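Local coordinates for protein SVS_variant_AS1 (Streptomyces sp. CWA1, PDB 6TJA) that probably catalyses the cyclisation of geranylgeranyl diphosphate to the diterpene spiroviolene, as an engineered ancestral form of a bacterial class I terpene synthase, at residues R72-A75 with T76-V80; S158-A161 with W162-N166. All coordinates share one frame; numbering follows the deposited sequence.

Interaction 1 (R72-A75 with T76-V80)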
loop_
_atom_site.group_PDB
_atom_site.type_symbol
_atom_site.label_atom_id
_atom_site.label_comp_id
_atom_site.label_asym_id
_atom_site.label_seq_id
_atom_site.Cartn_x
_atom_site.Cartn_y
_atom_site.Cartn_z
ATOM N N ARG A 72 -21.000 13.073 1.931
ATOM C CA ARG A 72 -19.546 12.829 1.720
ATOM C C ARG A 72 -18.802 13.103 3.025
ATOM O O ARG A 72 -17.911 12.322 3.357
ATOM C CB ARG A 72 -18.991 13.672 0.582
ATOM C CG ARG A 72 -19.455 13.220 -0.792
ATOM C CD ARG A 72 -18.955 14.223 -1.809
ATOM N NE ARG A 72 -19.225 13.815 -3.168
ATOM C CZ ARG A 72 -18.348 13.312 -4.036
ATOM N NH1 ARG A 72 -17.083 13.034 -3.708
ATOM N NH2 ARG A 72 -18.779 13.056 -5.257
ATOM N N LEU A 73 -19.180 14.158 3.754
ATOM C CA LEU A 73 -18.553 14.491 5.052
ATOM C C LEU A 73 -18.930 13.405 6.054
ATOM O O LEU A 73 -18.105 13.106 6.941
ATOM C CB LEU A 73 -19.002 15.879 5.525
ATOM C CG LEU A 73 -18.446 16.312 6.874
ATOM C CD1 LEU A 73 -16.914 16.284 6.869
ATOM C CD2 LEU A 73 -18.947 17.685 7.242
ATOM N N LEU A 74 -20.142 12.849 5.942
ATOM C CA LEU A 74 -20.567 11.766 6.858
ATOM C C LEU A 74 -19.682 10.541 6.620
ATOM O O LEU A 74 -19.144 10.020 7.593
ATOM C CB LEU A 74 -22.050 11.420 6.666
ATOM C CG LEU A 74 -22.532 10.197 7.448
ATOM C CD1 LEU A 74 -22.222 10.357 8.936
ATOM C CD2 LEU A 74 -24.024 9.971 7.206
ATOM N N ALA A 75 -19.567 10.091 5.375
ATOM C CA ALA A 75 -18.863 8.837 5.033
ATOM C C ALA A 75 -17.404 8.932 5.505
ATOM O O ALA A 75 -16.927 8.012 6.199
ATOM C CB ALA A 75 -18.973 8.581 3.557
ATOM N N THR A 76 -16.725 10.036 5.204
ATOM C CA THR A 76 -15.309 10.236 5.610
ATOM C C THR A 76 -15.251 10.332 7.141
ATOM O O THR A 76 -14.381 9.680 7.719
ATOM C CB THR A 76 -14.708 11.425 4.864
ATOM O OG1 THR A 76 -15.519 12.558 5.162
ATOM C CG2 THR A 76 -14.656 11.198 3.369
ATOM N N SER A 77 -16.188 11.038 7.790
ATOM C CA SER A 77 -16.249 11.096 9.279
ATOM C C SER A 77 -16.395 9.685 9.875
ATOM O O SER A 77 -15.724 9.392 10.847
ATOM C CB SER A 77 -17.335 12.018 9.755
ATOM O OG SER A 77 -16.980 13.373 9.515
ATOM N N LEU A 78 -17.228 8.818 9.305
ATOM C CA LEU A 78 -17.380 7.414 9.796
ATOM C C LEU A 78 -16.020 6.708 9.842
ATOM O O LEU A 78 -15.705 6.057 10.862
ATOM C CB LEU A 78 -18.357 6.666 8.887
ATOM C CG LEU A 78 -19.796 7.187 8.917
ATOM C CD1 LEU A 78 -20.704 6.254 8.144
ATOM C CD2 LEU A 78 -20.289 7.341 10.346
ATOM N N PHE A 79 -15.222 6.809 8.783
ATOM C CA PHE A 79 -13.902 6.134 8.768
ATOM C C PHE A 79 -13.046 6.680 9.901
ATOM O O PHE A 79 -12.185 5.949 10.363
ATOM C CB PHE A 79 -13.113 6.285 7.472
ATOM C CG PHE A 79 -11.757 5.635 7.585
ATOM C CD1 PHE A 79 -11.637 4.252 7.602
ATOM C CD2 PHE A 79 -10.612 6.393 7.723
ATOM C CE1 PHE A 79 -10.396 3.639 7.697
ATOM C CE2 PHE A 79 -9.381 5.774 7.913
ATOM C CZ PHE A 79 -9.280 4.397 7.901
ATOM N N VAL A 80 -13.209 7.937 10.301
ATOM C CA VAL A 80 -12.364 8.462 11.417
ATOM C C VAL A 80 -12.799 7.776 12.719
ATOM O O VAL A 80 -11.877 7.445 13.524
ATOM C CB VAL A 80 -12.376 9.989 11.558
ATOM C CG1 VAL A 80 -11.617 10.418 12.819
ATOM C CG2 VAL A 80 -11.796 10.657 10.323
#
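Thr76 and Ser77 both turn their hydroxyls back onto carbonyls of the preceding helical turn. Thr76 OG1 donates to Arg72 O at 3.0 Å, while the amide Thr76 N reaches the same oxygen at 3.2 Å in an almost straight bond. The next residue repeats the pattern: Ser77 OG lies 2.8 Å from Leu73 O, which also accepts from Ser77 N at 2.9 Å, the two donors arriving from opposite faces of the carbonyl plane. The torsions that bring this about differ. Thr76 OG1 lies between the backbone N and the carbonyl carbon (chi1 58°), whereas Ser77 OG, also next to the backbone N, is anti to the carbonyl carbon (chi1 -72°). Small hydroxyl residues suit a buried helix surface because the backbone itself satisfies their donors. Leu74 and Leu78 supply the oily counterpart. Leu74 CD1 packs at 3.8 Å against Leu78 CD2, the two branched chains slanting across one another, and Leu78 CG also lies against Leu74 O. That carbonyl receives the amide of Leu78 at 2.8 Å.

This leucine pair is tightly enclosed, facing Ala32 on helix 25-38, and Phe60 of helix 56-61 lies over Thr76 and Ser77. Ala75, with just a methyl, lets Arg136 and Phe140 of helix 126-140 come close. Arg72 marks the looser side: partly exposed, it leaves the backbone heading away from the following turn, and NH1 is hydrogen-bonded to Ile197 O. Farther along, N of the engineered Phe79 reaches Ala75 O in a weak bond of 3.3 Å. Serine or threonine bonding to the carbonyl four residues back is a familiar intrahelical motif, used here in a core helix of the all-helical class I terpene synthase fold.

Interaction 2 (S158-A161 with W162-N166)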
loop_
_atom_site.group_PDB
_atom_site.type_symbol
_atom_site.label_atom_id
_atom_site.label_comp_id
_atom_site.label_asym_id
_atom_site.label_seq_id
_atom_site.Cartn_x
_atom_site.Cartn_y
_atom_site.Cartn_z
ATOM N N SER A 158 0.690 -1.085 7.343
ATOM C CA SER A 158 2.150 -1.407 7.330
ATOM C C SER A 158 2.901 -0.673 8.442
ATOM O O SER A 158 3.892 -1.200 8.937
ATOM C CB SER A 158 2.793 -1.086 6.018
ATOM O OG SER A 158 2.131 -1.808 5.001
ATOM N N GLY A 159 2.515 0.554 8.746
ATOM C CA GLY A 159 3.126 1.299 9.859
ATOM C C GLY A 159 2.800 0.626 11.174
ATOM O O GLY A 159 3.713 0.497 12.005
ATOM N N VAL A 160 1.529 0.253 11.369
ATOM C CA VAL A 160 1.035 -0.405 12.612
ATOM C C VAL A 160 1.770 -1.745 12.768
ATOM O O VAL A 160 2.209 -2.028 13.875
ATOM C CB VAL A 160 -0.493 -0.589 12.632
ATOM C CG1 VAL A 160 -0.914 -1.370 13.852
ATOM C CG2 VAL A 160 -1.242 0.747 12.600
ATOM N N ALA A 161 1.898 -2.516 11.699
ATOM C CA ALA A 161 2.583 -3.824 11.686
ATOM C C ALA A 161 4.031 -3.643 12.143
ATOM O O ALA A 161 4.465 -4.428 12.976
ATOM C CB ALA A 161 2.511 -4.449 10.298
ATOM N N TRP A 162 4.725 -2.628 11.626
ATOM C CA TRP A 162 6.093 -2.211 12.044
ATOM C C TRP A 162 6.103 -1.881 13.542
ATOM O O TRP A 162 6.939 -2.429 14.292
ATOM C CB TRP A 162 6.501 -1.003 11.206
ATOM C CG TRP A 162 7.915 -0.518 11.308
ATOM C CD1 TRP A 162 8.886 -0.839 12.210
ATOM C CD2 TRP A 162 8.485 0.482 10.446
ATOM N NE1 TRP A 162 10.038 -0.157 11.931
ATOM C CE2 TRP A 162 9.824 0.653 10.848
ATOM C CE3 TRP A 162 8.004 1.183 9.333
ATOM C CZ2 TRP A 162 10.676 1.539 10.192
ATOM C CZ3 TRP A 162 8.848 2.059 8.689
ATOM C CH2 TRP A 162 10.171 2.220 9.106
ATOM N N GLN A 163 5.197 -1.007 13.961
ATOM C CA GLN A 163 5.077 -0.604 15.380
ATOM C C GLN A 163 4.915 -1.834 16.287
ATOM O O GLN A 163 5.702 -1.962 17.240
ATOM C CB GLN A 163 3.926 0.374 15.548
ATOM C CG GLN A 163 4.132 1.290 16.735
ATOM C CD GLN A 163 2.809 1.728 17.306
ATOM O OE1 GLN A 163 2.109 2.573 16.731
ATOM N NE2 GLN A 163 2.471 1.128 18.440
ATOM N N ILE A 164 3.919 -2.678 16.032
ATOM C CA ILE A 164 3.611 -3.918 16.808
ATOM C C ILE A 164 4.839 -4.856 16.833
ATOM O O ILE A 164 5.087 -5.498 17.883
ATOM C CB ILE A 164 2.366 -4.599 16.203
ATOM C CG1 ILE A 164 1.099 -3.799 16.502
ATOM C CG2 ILE A 164 2.239 -6.030 16.672
ATOM C CD1 ILE A 164 -0.141 -4.363 15.823
ATOM N N GLY A 165 5.555 -4.968 15.704
ATOM C CA GLY A 165 6.820 -5.708 15.588
ATOM C C GLY A 165 7.835 -5.170 16.584
ATOM O O GLY A 165 8.454 -6.004 17.307
ATOM N N ASN A 166 7.993 -3.840 16.636
ATOM C CA ASN A 166 8.931 -3.159 17.576
ATOM C C ASN A 166 8.541 -3.493 19.024
ATOM O O ASN A 166 9.447 -3.860 19.818
ATOM C CB ASN A 166 8.964 -1.646 17.362
ATOM C CG ASN A 166 9.697 -1.224 16.106
ATOM O OD1 ASN A 166 10.299 -2.057 15.436
ATOM N ND2 ASN A 166 9.635 0.061 15.777
#
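A buried turn of the long helix 143-169 brings Val160 and Ile164 together on one face, at i and i+4. Val160 CG1 meets Ile164 CD1 at 3.7 Å, the two side chains slanting across each other. Setting Ile164 CG1 beside its backbone N (chi1 -71°) directs the longer branch back toward the valine, and CG1 also lies against Val160 O. Beneath this pair Ile164 N donates to Val160 O at 2.8 Å in a virtually linear bond of 178°. Beta-branched residues suit this face, giving broad, rigid surfaces that both pack on Phe103 of helix 100-115.

Gly159 and Trp162 occupy another side of the turn. Trp162 CB rests 3.3 Å from Gly159 O, while the indole, its CG anti to the backbone N (chi1 -172°), swings away from the preceding turn. Asn166 OD1 approaches the ring edge in plane, and Ala180 and Met181 of helix 175-185 pack on the tryptophan. In this all-helical terpene synthase fold the turn also belongs to the dimer interface: Trp162 packs on Gly108 of the second subunit, and Asn104 ND2 of that subunit donates to Ala161 O. The same carbonyl accepts Gly165 N at 3.0 Å, so one oxygen serves both helix and interface, and the small methyl of Ala161 fits close against Phe103 and Asn104 of helix 100-115 of its own chain.

Interaction 1 precedes interaction 2 along the chain, the first on helix 70-91 and the second on helix 143-169. Their centres lie 25 Å apart and their nearest atoms about 10 Å apart, so they do not touch. The two helices nevertheless meet: the engineered Phe79, in interaction 1, packs edge-to-face with Phe149, an earlier residue of helix 143-169. Both are local turns in one all-helical domain but face different surroundings. Residues 72-80 are, apart from the partly exposed Arg72, buried among helices and loops of their own chain, whereas residues 158-166 reach the second subunit. Helix 70-91 thus contributes to the interior of the bundle, and helix 143-169 extends from that interior to the dimer interface.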